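PDB 3UBG: neural-cadherin from Drosophila melanogaster, which mediates calcium-dependent, preferentially homophilic cell-cell adhesion through its string of extracellular cadherin domains. Local coordinates for residues A[145-150]-A[178-183]. Sequence-based numbering, arbitrary orientation.
Sequences IVRDRT and VLYVKA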
loop_
_atom_site.group_PDB
_atom_site.type_symbol
_atom_site.label_atom_id
_atom_site.label_comp_id
_atom_site.label_asym_id
_atom_site.label_seq_id
_atom_site.Cartn_x
_atom_site.Cartn_y
_atom_site.Cartn_z
ATOM N N ILE A 145 21.263 3.088 -3.805
ATOM C CA ILE A 145 21.745 2.952 -2.440
ATOM C C ILE A 145 22.049 4.352 -1.913
ATOM O O ILE A 145 22.733 5.127 -2.586
ATOM C CB ILE A 145 23.035 2.140 -2.400
ATOM C CG1 ILE A 145 22.765 0.697 -2.842
ATOM C CG2 ILE A 145 23.654 2.194 -1.017
ATOM C CD1 ILE A 145 24.007 -0.046 -3.254
ATOM N N VAL A 146 21.540 4.691 -0.729
ATOM C CA VAL A 146 21.831 5.995 -0.142
ATOM C C VAL A 146 22.764 5.940 1.082
ATOM O O VAL A 146 23.559 6.860 1.320
ATOM C CB VAL A 146 20.536 6.790 0.178
ATOM C CG1 VAL A 146 19.708 6.962 -1.085
ATOM C CG2 VAL A 146 19.735 6.120 1.283
ATOM N N ARG A 147 22.647 4.872 1.861
ATOM C CA ARG A 147 23.607 4.576 2.918
ATOM C C ARG A 147 24.171 3.184 2.651
ATOM O O ARG A 147 23.417 2.220 2.567
ATOM C CB ARG A 147 22.956 4.621 4.311
ATOM C CG ARG A 147 22.828 6.023 4.957
ATOM C CD ARG A 147 22.609 5.951 6.495
ATOM N NE ARG A 147 23.877 5.907 7.225
ATOM C CZ ARG A 147 24.068 5.357 8.430
ATOM N NH1 ARG A 147 23.068 4.772 9.090
ATOM N NH2 ARG A 147 25.284 5.381 8.980
ATOM N N ASP A 148 25.491 3.087 2.507
ATOM C CA ASP A 148 26.161 1.800 2.368
ATOM C C ASP A 148 26.949 1.470 3.623
ATOM O O ASP A 148 28.048 1.968 3.808
ATOM C CB ASP A 148 27.107 1.821 1.168
ATOM C CG ASP A 148 27.878 0.514 1.004
ATOM O OD1 ASP A 148 27.615 -0.448 1.759
ATOM O OD2 ASP A 148 28.744 0.449 0.105
ATOM N N ARG A 149 26.409 0.626 4.491
ATOM C CA ARG A 149 27.143 0.276 5.706
ATOM C C ARG A 149 27.972 -1.022 5.587
ATOM O O ARG A 149 28.212 -1.700 6.589
ATOM C CB ARG A 149 26.196 0.263 6.919
ATOM C CG ARG A 149 25.802 1.672 7.333
ATOM C CD ARG A 149 24.534 1.758 8.150
ATOM N NE ARG A 149 24.688 1.409 9.568
ATOM C CZ ARG A 149 25.695 1.775 10.364
ATOM N NH1 ARG A 149 26.698 2.522 9.921
ATOM N NH2 ARG A 149 25.695 1.386 11.622
ATOM N N THR A 150 28.429 -1.336 4.369
ATOM C CA THR A 150 29.048 -2.631 4.069
ATOM C C THR A 150 30.459 -2.517 3.509
ATOM O O THR A 150 31.152 -3.517 3.349
ATOM C CB THR A 150 28.230 -3.442 3.045
ATOM O OG1 THR A 150 28.601 -3.058 1.718
ATOM C CG2 THR A 150 26.745 -3.227 3.240
ATOM N N VAL A 178 24.278 -4.202 5.812
ATOM C CA VAL A 178 23.134 -3.311 5.712
ATOM C C VAL A 178 23.267 -2.205 4.660
ATOM O O VAL A 178 24.223 -1.435 4.677
ATOM C CB VAL A 178 22.814 -2.668 7.054
ATOM C CG1 VAL A 178 21.704 -1.644 6.873
ATOM C CG2 VAL A 178 22.406 -3.731 8.059
ATOM N N LEU A 179 22.297 -2.139 3.751
ATOM C CA LEU A 179 22.180 -1.020 2.816
ATOM C C LEU A 179 20.876 -0.268 3.036
ATOM O O LEU A 179 19.858 -0.850 3.412
ATOM C CB LEU A 179 22.213 -1.492 1.357
ATOM C CG LEU A 179 23.413 -2.301 0.854
ATOM C CD1 LEU A 179 23.053 -3.047 -0.442
ATOM C CD2 LEU A 179 24.643 -1.424 0.668
ATOM N N TYR A 180 20.901 1.027 2.783
ATOM C CA TYR A 180 19.672 1.804 2.785
ATOM C C TYR A 180 19.388 2.230 1.373
ATOM O O TYR A 180 20.234 2.852 0.725
ATOM C CB TYR A 180 19.789 3.026 3.700
ATOM C CG TYR A 180 19.616 2.667 5.133
ATOM C CD1 TYR A 180 20.693 2.226 5.890
ATOM C CD2 TYR A 180 18.373 2.747 5.731
ATOM C CE1 TYR A 180 20.532 1.885 7.219
ATOM C CE2 TYR A 180 18.194 2.410 7.052
ATOM C CZ TYR A 180 19.278 1.976 7.796
ATOM O OH TYR A 180 19.090 1.634 9.116
ATOM N N VAL A 181 18.198 1.892 0.892
ATOM C CA VAL A 181 17.877 2.110 -0.513
ATOM C C VAL A 181 16.660 2.996 -0.693
ATOM O O VAL A 181 15.870 3.190 0.214
ATOM C CB VAL A 181 17.604 0.789 -1.238
ATOM C CG1 VAL A 181 18.871 -0.072 -1.269
ATOM C CG2 VAL A 181 16.412 0.048 -0.592
ATOM N N LYS A 182 16.509 3.523 -1.892
ATOM C CA LYS A 182 15.312 4.259 -2.221
ATOM C C LYS A 182 15.073 4.216 -3.731
ATOM O O LYS A 182 15.980 3.881 -4.506
ATOM C CB LYS A 182 15.432 5.701 -1.730
ATOM C CG LYS A 182 16.360 6.554 -2.546
ATOM C CD LYS A 182 16.028 8.029 -2.346
ATOM C CE LYS A 182 16.842 8.925 -3.283
ATOM N NZ LYS A 182 16.479 10.369 -3.097
ATOM N N ALA A 183 13.849 4.528 -4.149
ATOM C CA ALA A 183 13.593 4.734 -5.565
ATOM C C ALA A 183 13.119 6.164 -5.788
ATOM O O ALA A 183 12.506 6.771 -4.913
ATOM C CB ALA A 183 12.588 3.713 -6.111
#
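Ile145 pairs with Val181 where strand 141-148, an outermost strand of its sheet, runs antiparallel to strand 176-185 in the middle cadherin domain of this three-domain fragment. A classic beta bulge interrupts the pairing at Val146 and Arg147, which both face Tyr180. Ile145 looks into the sandwich, where its CG2 meets Leu179 CD2 at 4.1 Å; Val156 of the other sheet also touches this side chain. At Val146 the backbone N gives a nearly straight hydrogen bond of 2.7 Å to Tyr180 O. Arg147 N adds a weak one to the same oxygen, so Tyr180 O takes both bulge amides. Val146 CG1 lies against Lys182 CG (3.7 Å), and the two side chains cross at about a right angle. The Lys182 ammonium reaches on to a salt bridge with Glu184. Arg147 O accepts from Tyr180 N in the carbonyl plane. On the face shared by these two residues, Arg147 CB packs on Tyr180 CB at 3.6 Å.

Asp148 returns to the face of Ile145 and Leu179. Its CG is anti to the backbone N (chi1 178°), which turns the carboxylate toward Thr150 and lays it alongside Leu179. OD1 accepts Thr150 N in an Asx turn, from above the carboxylate plane, while OD2 accepts Gly152 N. With alanine in place of Asp148, Thr150 N and Gly152 N would probably lose their carboxylate acceptor, and the turn after the strand would be freer to move. Arg149 N continues the pairing with a 3.0 Å bond to Val178 O. Arg149 CD approaches the Tyr180 ring at its edge, and also lies over one face of the Arg147 guanidinium. Thr150 OG1 donates to Asp148 OD1 on its syn lone pair, at 2.8 Å.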